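Local coordinates for protein phenazine-1-carboxylate N-methyltransferase (Pseudomonas aeruginosa, PDB 2IP2) that transfers a methyl group from S-adenosyl-L-methionine to phenazine-1-carboxylate, a step in the biosynthesis of the virulence pigment pyocyanin, at residues A[34-38]-A[78-82]; A[42-47]-A[74-79]; A[101-106]-A[132-136]; A[177-183]-A[205-210]; A[313-318]-A[329-334]. All coordinates share one frame; numbering follows the deposited sequence.

Contact 1: residues A[34-38]-A[78-82]; sequences ADLIE and GYANT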
# COMPACT_ATOMS: atom_id res chain seq x y z
N ALA A 34 -14.15 12.68 -6.45
CA ALA A 34 -14.33 12.49 -7.86
C ALA A 34 -15.70 12.96 -8.38
O ALA A 34 -15.77 13.54 -9.47
CB ALA A 34 -14.12 11.02 -8.21
N ASP A 35 -16.76 12.69 -7.63
CA ASP A 35 -18.13 13.20 -7.91
C ASP A 35 -18.21 14.71 -7.83
O ASP A 35 -18.71 15.36 -8.76
CB ASP A 35 -19.12 12.55 -6.96
CG ASP A 35 -19.01 11.01 -7.02
OD1 ASP A 35 -19.02 10.48 -8.17
OD2 ASP A 35 -18.85 10.36 -5.95
N LEU A 36 -17.70 15.26 -6.72
CA LEU A 36 -17.64 16.72 -6.57
C LEU A 36 -16.93 17.36 -7.75
O LEU A 36 -17.45 18.32 -8.35
CB LEU A 36 -16.99 17.12 -5.22
CG LEU A 36 -17.72 16.61 -3.97
CD1 LEU A 36 -16.93 16.83 -2.77
CD2 LEU A 36 -19.09 17.34 -3.77
N ILE A 37 -15.74 16.87 -8.06
CA ILE A 37 -14.97 17.41 -9.19
C ILE A 37 -15.68 17.32 -10.52
O ILE A 37 -15.67 18.32 -11.29
CB ILE A 37 -13.53 16.79 -9.28
CG1 ILE A 37 -12.69 17.31 -8.08
CG2 ILE A 37 -12.88 17.10 -10.62
CD1 ILE A 37 -11.39 16.47 -7.74
N GLU A 38 -16.29 16.18 -10.82
CA GLU A 38 -17.02 16.02 -12.09
C GLU A 38 -18.14 17.04 -12.21
O GLU A 38 -18.43 17.52 -13.31
CB GLU A 38 -17.60 14.61 -12.23
CG GLU A 38 -17.95 14.25 -13.67
CD GLU A 38 -16.77 14.38 -14.63
OE1 GLU A 38 -15.61 14.36 -14.18
OE2 GLU A 38 -16.98 14.41 -15.86
N GLY A 78 -8.49 24.58 -11.86
CA GLY A 78 -9.48 23.60 -11.50
C GLY A 78 -8.97 22.17 -11.60
O GLY A 78 -8.22 21.84 -12.48
N TYR A 79 -9.32 21.32 -10.69
CA TYR A 79 -9.02 19.88 -10.75
C TYR A 79 -9.93 19.20 -11.74
O TYR A 79 -11.02 19.70 -12.01
CB TYR A 79 -9.27 19.28 -9.38
CG TYR A 79 -8.28 19.72 -8.35
CD1 TYR A 79 -6.91 19.43 -8.50
CD2 TYR A 79 -8.70 20.44 -7.24
CE1 TYR A 79 -5.97 19.87 -7.54
CE2 TYR A 79 -7.78 20.87 -6.27
CZ TYR A 79 -6.43 20.57 -6.41
OH TYR A 79 -5.52 21.02 -5.47
N ALA A 80 -9.55 18.00 -12.21
CA ALA A 80 -10.38 17.30 -13.18
C ALA A 80 -10.13 15.79 -13.01
O ALA A 80 -9.05 15.38 -12.55
CB ALA A 80 -9.99 17.76 -14.65
N ASN A 81 -11.11 14.98 -13.37
CA ASN A 81 -10.91 13.53 -13.34
C ASN A 81 -9.94 13.00 -14.41
O ASN A 81 -9.69 13.68 -15.43
CB ASN A 81 -12.29 12.84 -13.40
CG ASN A 81 -12.98 12.87 -12.05
OD1 ASN A 81 -12.40 12.44 -11.04
ND2 ASN A 81 -14.19 13.45 -12.00
N THR A 82 -9.39 11.81 -14.15
CA THR A 82 -8.54 11.05 -15.07
C THR A 82 -9.25 9.70 -15.32
O THR A 82 -10.23 9.39 -14.61
CB THR A 82 -7.14 10.83 -14.46
OG1 THR A 82 -7.25 10.14 -13.20
CG2 THR A 82 -6.38 12.19 -14.28
O HOH W 1 -13.45 15.84 -14.84
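Asn81 ND2 is gripped by two acceptors of helix 34-38 at once: the carboxylate oxygen Glu38 OE1 at 2.8 Å and the backbone oxygen Ala34 O at 3.0 Å. Both N-H bonds are nearly straight (171° or better), and both acceptors lie in the plane of the amide, so the two bonds together fix its rotation. The other end of the amide, OD1, is bonded to Ser85 OG. Ala34 O also keeps its helical partner, Glu38 N; the two donors approach from opposite faces of the carbonyl plane. Glu38 reaches the amide because its chain bends at chi2 (56°), bringing OE1 back to be met on its anti side. Within the N-terminal dimerisation domain, whose sequence family belongs to the helix-turn-helix clan, this joins helix 33-38 to strand 78-81 of a small two-stranded antiparallel sheet; the segment axes cross at -114°. Beside the polar pair, Ile37 lays CG2 against the strand backbone, 3.6 Å from Ala80 CA, while its CD1 touches Tyr79 CB at 3.9 Å. Phe71 of the partner strand also packs against Ile37. Water 1 completes the link, donating to Glu38 OE1 and accepting from Asn81 N at 2.9 Å.

Contact 2: residues A[42-47]-A[74-79]; sequences DSDETL and DTRDGY
Asp44 OD1 receives the hydroxyl of Tyr79 on its syn lone pair, at 2.6 Å from Tyr79 OH, and lies in the plane of the ring at its edge. The carboxylate is turned 41° from the ring, and its second oxygen, OD2, is bonded to His59 ND1, so both oxygens are engaged at this buried position. Leu47 CD1 meets Tyr79 CD2 obliquely at 3.7 Å, while the backbone around Asp74 and Thr75 lies over one face of the ring, offset toward the rim. The backbones are close here too: Tyr79 N donates to Asp42 O at 2.9 Å, and Gly78 CA makes a C-H...O contact with the same oxygen at 3.2 Å. Thr75 belongs to this tight part. With OG1 anti to the backbone N (chi1 -170°), its hydroxyl faces the start of helix 44-51 and accepts from Asp44 N at 2.9 Å in an almost straight bond (174°). The looser, solvent side begins at water 2, which joins Thr75 OG1 to the exposed Glu45, donating to Glu45 OE1 at 2.6 Å. The contact thus anchors the N-terminal end of helix 44-51 to the turn leading into strand 78-81; helix 55-67 packs on Asp44, Leu47 and Tyr79, and helix 33-38 contributes Leu36 and Ile37 against Leu47.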
# COMPACT_ATOMS: atom_id res chain seq x y z
N ASP A 42 -14.17 22.33 -7.86
CA ASP A 42 -12.88 21.97 -8.45
C ASP A 42 -11.70 22.85 -8.01
O ASP A 42 -10.63 22.89 -8.65
CB ASP A 42 -12.98 21.89 -9.96
CG ASP A 42 -13.16 23.26 -10.60
OD1 ASP A 42 -13.18 24.26 -9.86
OD2 ASP A 42 -13.34 23.32 -11.82
N SER A 43 -11.89 23.50 -6.88
CA SER A 43 -10.74 24.12 -6.19
C SER A 43 -10.58 23.61 -4.75
O SER A 43 -11.53 23.07 -4.17
CB SER A 43 -10.88 25.67 -6.16
OG SER A 43 -11.90 26.03 -5.26
N ASP A 44 -9.43 23.86 -4.14
CA ASP A 44 -9.20 23.45 -2.73
C ASP A 44 -10.25 24.05 -1.83
O ASP A 44 -10.79 23.39 -0.98
CB ASP A 44 -7.80 23.84 -2.24
CG ASP A 44 -6.68 23.25 -3.08
OD1 ASP A 44 -6.88 22.14 -3.61
OD2 ASP A 44 -5.58 23.87 -3.20
N GLU A 45 -10.56 25.33 -2.05
CA GLU A 45 -11.53 26.04 -1.24
C GLU A 45 -12.98 25.48 -1.35
O GLU A 45 -13.65 25.23 -0.35
CB GLU A 45 -11.45 27.53 -1.61
CG GLU A 45 -10.06 28.23 -1.31
CD GLU A 45 -8.95 27.96 -2.37
OE1 GLU A 45 -9.28 27.60 -3.53
OE2 GLU A 45 -7.71 28.10 -2.04
N THR A 46 -13.46 25.31 -2.58
CA THR A 46 -14.82 24.79 -2.75
C THR A 46 -14.93 23.31 -2.39
O THR A 46 -15.90 22.90 -1.79
CB THR A 46 -15.38 25.04 -4.15
OG1 THR A 46 -14.53 24.42 -5.12
CG2 THR A 46 -15.44 26.60 -4.41
N LEU A 47 -13.89 22.53 -2.69
CA LEU A 47 -13.85 21.12 -2.21
C LEU A 47 -13.89 21.02 -0.67
O LEU A 47 -14.70 20.30 -0.12
CB LEU A 47 -12.61 20.45 -2.79
CG LEU A 47 -12.78 20.02 -4.26
CD1 LEU A 47 -11.42 19.57 -4.84
CD2 LEU A 47 -13.86 18.94 -4.38
N ASP A 74 -5.08 21.53 -11.32
CA ASP A 74 -4.59 22.23 -10.12
C ASP A 74 -5.68 23.13 -9.58
O ASP A 74 -6.68 23.24 -10.21
CB ASP A 74 -3.30 23.02 -10.43
CG ASP A 74 -3.49 24.18 -11.40
OD1 ASP A 74 -4.59 24.72 -11.59
OD2 ASP A 74 -2.47 24.58 -11.99
N THR A 75 -5.52 23.69 -8.39
CA THR A 75 -6.61 24.44 -7.77
C THR A 75 -7.01 25.72 -8.55
O THR A 75 -8.16 26.09 -8.53
CB THR A 75 -6.30 24.77 -6.30
OG1 THR A 75 -7.48 25.29 -5.68
CG2 THR A 75 -5.11 25.77 -6.19
N ARG A 76 -6.05 26.36 -9.20
CA ARG A 76 -6.32 27.64 -9.85
C ARG A 76 -7.20 27.44 -11.07
O ARG A 76 -8.30 27.98 -11.14
CB ARG A 76 -5.01 28.35 -10.24
CG ARG A 76 -5.25 29.87 -10.39
CD ARG A 76 -4.03 30.65 -10.04
NE ARG A 76 -4.04 31.08 -8.65
CZ ARG A 76 -2.95 31.49 -8.02
NH1 ARG A 76 -1.81 31.48 -8.68
NH2 ARG A 76 -3.00 31.89 -6.75
N ASP A 77 -6.73 26.60 -12.01
CA ASP A 77 -7.49 26.33 -13.23
C ASP A 77 -8.61 25.31 -12.97
O ASP A 77 -9.56 25.20 -13.76
CB ASP A 77 -6.56 25.80 -14.33
CG ASP A 77 -5.35 26.72 -14.56
OD1 ASP A 77 -5.55 27.96 -14.53
OD2 ASP A 77 -4.21 26.20 -14.74
N GLY A 78 -8.49 24.58 -11.86
CA GLY A 78 -9.48 23.60 -11.50
C GLY A 78 -8.97 22.17 -11.60
O GLY A 78 -8.22 21.84 -12.48
N TYR A 79 -9.32 21.32 -10.69
CA TYR A 79 -9.02 19.88 -10.75
C TYR A 79 -9.93 19.20 -11.74
O TYR A 79 -11.02 19.70 -12.01
CB TYR A 79 -9.27 19.28 -9.38
CG TYR A 79 -8.28 19.72 -8.35
CD1 TYR A 79 -6.91 19.43 -8.50
CD2 TYR A 79 -8.70 20.44 -7.24
CE1 TYR A 79 -5.97 19.87 -7.54
CE2 TYR A 79 -7.78 20.87 -6.27
CZ TYR A 79 -6.43 20.57 -6.41
OH TYR A 79 -5.52 21.02 -5.47
O HOH W 2 -7.87 27.85 -5.75

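Contact 3: residues A[101-106]-A[132-136]; sequences FYGEEF and FYSYL
Phe132 CE1 is the meeting point of three rings, 3.6 Å from Phe106 CE1 and 4.0 Å from Phe101 CZ. Phe101 and Phe132 come from opposite directions and touch edge against edge, each near the other's plane. The Phe106 ring sits obliquely to that of Phe132, with centroids 5.5 Å apart and planes at 37°. Beside this apolar group runs one polar link: Tyr135 OH donates to Glu105 OE2 at 2.8 Å, meeting that oxygen's anti lone pair, with the carboxylate turned 63° from the ring. That same oxygen forms a salt bridge with Arg145, a charged partner likely to stabilise the buried carboxylate.

Further out, the torsions of the helix residues position the groups. Phe132 and Tyr135, one turn apart, both place CG anti to the backbone N (chi1 -176° for Phe132), sending the two rings across together from the same side of helix 132-138. Phe124 meets both edge-to-face, and Phe146 does so with Phe132. The contact joins the adjoining ends of helices 96-102 and 105-109 to helix 132-138 in an all-helical region, with helix 140-150 packed on Phe101 and Leu136, helix 123-128 on Glu105, and helix 282-295 on Phe106 and Phe132.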
# COMPACT_ATOMS: atom_id res chain seq x y z
N PHE A 101 -15.23 -0.94 0.60
CA PHE A 101 -15.24 -2.21 1.35
C PHE A 101 -13.82 -2.64 1.67
O PHE A 101 -13.48 -3.04 2.78
CB PHE A 101 -15.96 -3.30 0.55
CG PHE A 101 -16.36 -4.48 1.40
CD1 PHE A 101 -15.44 -5.47 1.68
CD2 PHE A 101 -17.61 -4.53 2.00
CE1 PHE A 101 -15.77 -6.58 2.49
CE2 PHE A 101 -17.96 -5.62 2.83
CZ PHE A 101 -17.02 -6.65 3.06
N TYR A 102 -12.92 -2.43 0.72
CA TYR A 102 -11.53 -2.87 0.93
C TYR A 102 -10.84 -2.02 1.98
O TYR A 102 -10.02 -2.51 2.78
CB TYR A 102 -10.83 -2.77 -0.39
CG TYR A 102 -11.05 -3.97 -1.31
CD1 TYR A 102 -12.22 -4.76 -1.25
CD2 TYR A 102 -10.10 -4.31 -2.23
CE1 TYR A 102 -12.37 -5.89 -2.12
CE2 TYR A 102 -10.24 -5.43 -3.09
CZ TYR A 102 -11.36 -6.18 -3.03
OH TYR A 102 -11.47 -7.25 -3.92
N GLY A 103 -11.22 -0.73 2.01
CA GLY A 103 -10.66 0.23 2.99
C GLY A 103 -11.32 0.22 4.36
O GLY A 103 -10.88 0.93 5.25
N GLU A 104 -12.31 -0.65 4.53
CA GLU A 104 -13.03 -0.77 5.81
C GLU A 104 -12.85 -2.18 6.26
O GLU A 104 -11.83 -2.48 6.87
CB GLU A 104 -14.49 -0.32 5.62
CG GLU A 104 -14.54 1.22 5.45
CD GLU A 104 -15.87 1.84 4.94
OE1 GLU A 104 -16.93 1.13 4.84
OE2 GLU A 104 -15.81 3.08 4.63
N GLU A 105 -13.80 -3.10 5.92
CA GLU A 105 -13.70 -4.46 6.38
C GLU A 105 -12.33 -5.11 6.07
O GLU A 105 -11.78 -5.77 6.92
CB GLU A 105 -14.75 -5.30 5.69
CG GLU A 105 -16.04 -5.37 6.45
CD GLU A 105 -16.95 -4.20 6.16
OE1 GLU A 105 -16.56 -3.28 5.40
OE2 GLU A 105 -18.09 -4.24 6.69
N PHE A 106 -11.83 -4.99 4.84
CA PHE A 106 -10.55 -5.66 4.56
C PHE A 106 -9.29 -4.96 5.11
O PHE A 106 -8.25 -5.61 5.33
CB PHE A 106 -10.40 -5.98 3.11
CG PHE A 106 -11.36 -7.05 2.63
CD1 PHE A 106 -11.87 -8.02 3.53
CD2 PHE A 106 -11.73 -7.09 1.27
CE1 PHE A 106 -12.73 -9.07 3.04
CE2 PHE A 106 -12.59 -8.08 0.79
CZ PHE A 106 -13.05 -9.10 1.65
N PHE A 132 -15.93 -14.77 7.70
CA PHE A 132 -16.37 -13.82 6.67
C PHE A 132 -17.80 -14.07 6.12
O PHE A 132 -18.64 -13.16 6.10
CB PHE A 132 -15.37 -13.82 5.49
CG PHE A 132 -15.68 -12.80 4.41
CD1 PHE A 132 -15.68 -11.45 4.72
CD2 PHE A 132 -16.08 -13.20 3.14
CE1 PHE A 132 -15.98 -10.47 3.75
CE2 PHE A 132 -16.39 -12.22 2.14
CZ PHE A 132 -16.33 -10.84 2.49
N TYR A 133 -18.04 -15.27 5.62
CA TYR A 133 -19.37 -15.57 5.04
C TYR A 133 -20.46 -15.64 6.10
O TYR A 133 -21.59 -15.26 5.80
CB TYR A 133 -19.38 -16.83 4.16
CG TYR A 133 -18.61 -16.58 2.90
CD1 TYR A 133 -19.04 -15.61 1.99
CD2 TYR A 133 -17.39 -17.27 2.65
CE1 TYR A 133 -18.30 -15.33 0.82
CE2 TYR A 133 -16.65 -17.00 1.50
CZ TYR A 133 -17.11 -16.03 0.59
OH TYR A 133 -16.37 -15.77 -0.56
N SER A 134 -20.12 -16.04 7.32
CA SER A 134 -21.12 -15.96 8.42
C SER A 134 -21.51 -14.51 8.68
O SER A 134 -22.71 -14.21 8.83
CB SER A 134 -20.63 -16.59 9.71
OG SER A 134 -20.39 -17.96 9.50
N TYR A 135 -20.49 -13.63 8.74
CA TYR A 135 -20.67 -12.15 8.86
C TYR A 135 -21.56 -11.55 7.78
O TYR A 135 -22.42 -10.73 8.10
CB TYR A 135 -19.29 -11.45 8.86
CG TYR A 135 -19.27 -9.94 8.86
CD1 TYR A 135 -19.40 -9.22 10.04
CD2 TYR A 135 -19.06 -9.23 7.67
CE1 TYR A 135 -19.37 -7.80 10.04
CE2 TYR A 135 -19.03 -7.83 7.66
CZ TYR A 135 -19.21 -7.13 8.83
OH TYR A 135 -19.17 -5.76 8.82
N LEU A 136 -21.31 -11.89 6.51
CA LEU A 136 -22.11 -11.39 5.38
C LEU A 136 -23.58 -11.84 5.44
O LEU A 136 -24.48 -11.02 5.21
CB LEU A 136 -21.53 -11.82 4.02
CG LEU A 136 -20.16 -11.21 3.67
CD1 LEU A 136 -19.91 -11.66 2.23
CD2 LEU A 136 -20.10 -9.72 3.79

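Contact 4: residues A[177-183]-A[205-210]; sequences GSGELTK and VARDNL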
# COMPACT_ATOMS: atom_id res chain seq x y z
N GLY A 177 -25.15 -17.31 -7.80
CA GLY A 177 -25.16 -16.28 -6.74
C GLY A 177 -26.21 -15.19 -6.98
O GLY A 177 -27.38 -15.51 -7.17
N SER A 178 -25.79 -13.93 -6.98
CA SER A 178 -26.69 -12.81 -7.27
C SER A 178 -27.02 -12.70 -8.75
O SER A 178 -27.91 -11.98 -9.13
CB SER A 178 -26.09 -11.47 -6.77
OG SER A 178 -24.97 -11.14 -7.51
N GLY A 179 -26.26 -13.40 -9.59
CA GLY A 179 -26.58 -13.46 -11.02
C GLY A 179 -25.89 -12.49 -11.95
O GLY A 179 -26.37 -12.28 -13.07
N GLU A 180 -24.78 -11.88 -11.53
CA GLU A 180 -24.17 -10.85 -12.38
C GLU A 180 -23.67 -11.36 -13.73
O GLU A 180 -23.74 -10.65 -14.72
CB GLU A 180 -23.03 -10.11 -11.64
CG GLU A 180 -23.58 -9.25 -10.47
CD GLU A 180 -24.43 -8.04 -10.94
OE1 GLU A 180 -24.01 -7.33 -11.88
OE2 GLU A 180 -25.47 -7.76 -10.34
N LEU A 181 -23.14 -12.59 -13.74
CA LEU A 181 -22.63 -13.18 -14.99
C LEU A 181 -23.76 -13.42 -16.00
O LEU A 181 -23.68 -13.02 -17.18
CB LEU A 181 -21.86 -14.48 -14.71
CG LEU A 181 -21.34 -15.29 -15.89
CD1 LEU A 181 -20.56 -14.42 -16.95
CD2 LEU A 181 -20.48 -16.49 -15.40
N THR A 182 -24.83 -14.03 -15.51
CA THR A 182 -26.03 -14.22 -16.33
C THR A 182 -26.53 -12.87 -16.87
O THR A 182 -26.82 -12.73 -18.06
CB THR A 182 -27.12 -14.93 -15.50
OG1 THR A 182 -26.69 -16.28 -15.26
CG2 THR A 182 -28.45 -14.95 -16.24
N LYS A 183 -26.60 -11.86 -16.00
CA LYS A 183 -27.09 -10.56 -16.44
C LYS A 183 -26.17 -9.91 -17.48
O LYS A 183 -26.67 -9.41 -18.48
CB LYS A 183 -27.32 -9.65 -15.24
CG LYS A 183 -27.45 -8.19 -15.58
CD LYS A 183 -27.18 -7.39 -14.33
CE LYS A 183 -28.30 -7.60 -13.32
NZ LYS A 183 -29.26 -6.44 -13.37
N VAL A 205 -31.88 -13.31 -3.70
CA VAL A 205 -31.09 -12.18 -4.22
C VAL A 205 -31.18 -12.08 -5.74
O VAL A 205 -31.47 -11.00 -6.29
CB VAL A 205 -29.60 -12.24 -3.80
CG1 VAL A 205 -28.86 -11.00 -4.31
CG2 VAL A 205 -29.47 -12.40 -2.26
N ALA A 206 -30.98 -13.22 -6.39
CA ALA A 206 -31.04 -13.30 -7.84
C ALA A 206 -32.44 -13.04 -8.40
O ALA A 206 -32.60 -12.50 -9.50
CB ALA A 206 -30.53 -14.67 -8.32
N ARG A 207 -33.46 -13.43 -7.66
CA ARG A 207 -34.83 -13.27 -8.12
C ARG A 207 -35.09 -11.77 -8.19
O ARG A 207 -35.76 -11.29 -9.10
CB ARG A 207 -35.77 -13.95 -7.11
CG ARG A 207 -37.16 -14.22 -7.58
CD ARG A 207 -37.90 -15.13 -6.55
NE ARG A 207 -37.38 -16.50 -6.47
CZ ARG A 207 -37.45 -17.42 -7.44
NH1 ARG A 207 -38.02 -17.13 -8.62
NH2 ARG A 207 -36.95 -18.63 -7.24
N ASP A 208 -34.48 -11.04 -7.26
CA ASP A 208 -34.55 -9.60 -7.23
C ASP A 208 -33.63 -8.93 -8.26
O ASP A 208 -34.08 -8.07 -9.06
CB ASP A 208 -34.17 -9.12 -5.82
CG ASP A 208 -34.53 -7.69 -5.57
OD1 ASP A 208 -33.69 -6.79 -5.88
OD2 ASP A 208 -35.65 -7.47 -5.03
N ASN A 209 -32.36 -9.35 -8.27
CA ASN A 209 -31.35 -8.72 -9.13
C ASN A 209 -31.66 -8.90 -10.61
O ASN A 209 -31.35 -8.04 -11.44
CB ASN A 209 -29.95 -9.27 -8.80
CG ASN A 209 -28.83 -8.46 -9.46
OD1 ASN A 209 -28.93 -7.24 -9.60
ND2 ASN A 209 -27.73 -9.14 -9.84
N LEU A 210 -32.31 -10.02 -10.92
CA LEU A 210 -32.67 -10.42 -12.25
C LEU A 210 -34.17 -10.26 -12.53
O LEU A 210 -34.66 -10.88 -13.48
CB LEU A 210 -32.33 -11.92 -12.48
CG LEU A 210 -30.84 -12.34 -12.45
CD1 LEU A 210 -30.79 -13.81 -12.68
CD2 LEU A 210 -29.97 -11.66 -13.50
O HOH W 3 -29.54 -15.62 -5.33
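Asn209 sends ND2 to two oxygens of segment 177-183, Glu180 OE2 at 2.7 Å and Ser178 O at 2.9 Å. Both acceptors lie near the amide plane, whereas the donor stands above the planes of its partners: 52° out for the Ser178 carbonyl and 37° for the carboxylate. CG lies anti to the backbone N (chi1 -168°), which carries the amide across to the glycine-rich loop. Ser178 packs its CB on Val205 CG1 at 3.7 Å, and Leu210 lays CD2 alongside Lys183 CB at 3.8 Å and against Gly179 O. A water bridges Gly177 O and Ala206 N. The loop 177-179 follows strand 170-174 as the glycine-rich loop of a class I methyltransferase fold, and Gly177 N is bonded to Asp198, a predicted S-adenosyl-L-methionine ligand. Glu180 OE1 is held by Asn154, so both carboxylate oxygens accept from amides. Held by one amide on each oxygen, the carboxylate has its orientation fixed, and it in turn holds the Asn209 amide against the loop.

Contact 5: residues A[313-318]-A[329-334]; sequences GFAVER and IVAARA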
# COMPACT_ATOMS: atom_id res chain seq x y z
N GLY A 313 -13.03 -35.78 -17.72
CA GLY A 313 -13.44 -36.09 -19.09
C GLY A 313 -13.58 -34.88 -19.98
O GLY A 313 -14.42 -34.87 -20.90
N PHE A 314 -12.78 -33.85 -19.70
CA PHE A 314 -12.68 -32.67 -20.57
C PHE A 314 -11.30 -32.37 -21.19
O PHE A 314 -10.27 -32.67 -20.59
CB PHE A 314 -13.19 -31.42 -19.85
CG PHE A 314 -14.67 -31.45 -19.62
CD1 PHE A 314 -15.54 -31.03 -20.62
CD2 PHE A 314 -15.17 -31.93 -18.43
CE1 PHE A 314 -16.93 -31.09 -20.41
CE2 PHE A 314 -16.56 -32.00 -18.21
CZ PHE A 314 -17.42 -31.57 -19.21
N ALA A 315 -11.33 -31.77 -22.38
CA ALA A 315 -10.16 -31.29 -23.12
C ALA A 315 -10.17 -29.76 -23.25
O ALA A 315 -11.07 -29.21 -23.85
CB ALA A 315 -10.17 -31.90 -24.55
N VAL A 316 -9.15 -29.08 -22.71
CA VAL A 316 -9.05 -27.62 -22.85
C VAL A 316 -8.87 -27.20 -24.28
O VAL A 316 -7.98 -27.70 -24.98
CB VAL A 316 -7.89 -27.00 -22.02
CG1 VAL A 316 -7.87 -25.49 -22.22
CG2 VAL A 316 -8.08 -27.34 -20.59
N GLU A 317 -9.72 -26.27 -24.69
CA GLU A 317 -9.71 -25.71 -26.04
C GLU A 317 -9.01 -24.35 -26.09
O GLU A 317 -8.33 -23.99 -27.06
CB GLU A 317 -11.14 -25.54 -26.51
CG GLU A 317 -11.29 -24.56 -27.67
CD GLU A 317 -12.72 -24.15 -27.91
OE1 GLU A 317 -13.61 -25.03 -27.77
OE2 GLU A 317 -12.95 -22.95 -28.20
N ARG A 318 -9.20 -23.56 -25.03
CA ARG A 318 -8.72 -22.19 -25.04
C ARG A 318 -8.47 -21.77 -23.63
O ARG A 318 -9.26 -22.12 -22.76
CB ARG A 318 -9.85 -21.28 -25.48
CG ARG A 318 -9.71 -20.64 -26.73
CD ARG A 318 -11.06 -20.03 -27.02
NE ARG A 318 -10.94 -18.59 -27.04
CZ ARG A 318 -11.94 -17.78 -27.33
NH1 ARG A 318 -13.13 -18.28 -27.61
NH2 ARG A 318 -11.72 -16.48 -27.33
N ILE A 329 -11.22 -20.51 -18.91
CA ILE A 329 -10.75 -21.80 -19.49
C ILE A 329 -11.96 -22.46 -20.18
O ILE A 329 -12.92 -22.85 -19.49
CB ILE A 329 -10.14 -22.68 -18.40
CG1 ILE A 329 -8.89 -22.01 -17.77
CG2 ILE A 329 -9.76 -24.07 -18.94
CD1 ILE A 329 -8.50 -22.59 -16.38
N VAL A 330 -11.89 -22.60 -21.51
CA VAL A 330 -12.96 -23.27 -22.27
C VAL A 330 -12.55 -24.73 -22.56
O VAL A 330 -11.43 -25.00 -23.03
CB VAL A 330 -13.33 -22.50 -23.56
CG1 VAL A 330 -14.56 -23.16 -24.23
CG2 VAL A 330 -13.66 -21.03 -23.23
N ALA A 331 -13.43 -25.68 -22.22
CA ALA A 331 -13.11 -27.08 -22.48
C ALA A 331 -14.30 -27.74 -23.18
O ALA A 331 -15.46 -27.35 -22.96
CB ALA A 331 -12.75 -27.81 -21.19
N ALA A 332 -14.01 -28.70 -24.06
CA ALA A 332 -15.07 -29.55 -24.67
C ALA A 332 -14.94 -30.98 -24.19
O ALA A 332 -13.95 -31.37 -23.55
CB ALA A 332 -15.03 -29.49 -26.19
N ARG A 333 -15.98 -31.76 -24.46
CA ARG A 333 -15.94 -33.21 -24.27
C ARG A 333 -14.68 -33.81 -24.90
O ARG A 333 -14.43 -33.62 -26.11
CB ARG A 333 -17.17 -33.84 -24.93
CG ARG A 333 -17.63 -35.15 -24.29
CD ARG A 333 -18.82 -35.76 -25.05
NE ARG A 333 -19.96 -34.84 -25.18
CZ ARG A 333 -21.02 -34.82 -24.36
NH1 ARG A 333 -21.11 -35.67 -23.34
NH2 ARG A 333 -22.00 -33.96 -24.57
N ALA A 334 -13.87 -34.46 -24.09
CA ALA A 334 -12.73 -35.22 -24.63
C ALA A 334 -13.25 -36.38 -25.49
O ALA A 334 -12.90 -36.48 -26.68
CB ALA A 334 -11.81 -35.74 -23.51
OXT ALA A 334 -14.04 -37.22 -25.01
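A classic beta bulge sets two residues, Glu317 and Arg318, opposite the single Val330 and shifts the register of the antiparallel pairing by one. Its evidence is the pair of donors on Val330 O: Glu317 N at 2.7 Å and, more weakly, Arg318 N at 3.3 Å. Beyond the bulge, Val330 N returns a bond to Arg318 O at 3.0 Å. On the other side the pairing is regular, Ala315 and Ala332 forming a hydrogen-bonded pair in which Ala315 N meets Ala332 O at 2.9 Å, close to linear (178°). The bulge turns Glu317 so that its extended chain runs side by side with Val330, and its OE1 forms a salt bridge with Arg267 of strand 267-272, on the far side of strand 326-333. On the sheet face of Val316 and Ala331, Val316 CG2 touches Ile329 CG2 at 4.0 Å, and Phe314 CB rests 3.9 Å from Ala331 CB. Gly313, at positive phi, is the C-prime residue of a Schellman motif that ends helix 302-311. Strands 314-322 and 326-333 make a beta hairpin at one margin of the seven-stranded sheet: 314-322 is outermost, 326-333 pairs with 267-272, and helix 302-311 packs on Val316 and Ile329.

From the N terminus, contact 1 closes a loop from helix 33-38 to strand 78-81, and contact 2 closes a shorter loop starting inside it and ending on the same stretch. They share Gly78 and Tyr79 and touch through Leu36 CB and Leu47 CD2 at 3.7 Å, joining helices 33-38 and 44-51 to strand 78-81 within the dimerisation domain. The rest follow in series, neither nesting nor crossing. Contact 3 closes a helical excursion about 29 Å from contact 1, centre to centre. Contact 4 joins two helical segments of the Rossmann-like domain around strand 193-198, and contact 5 closes the C-terminal hairpin, its centre about 27 Å from that of contact 4.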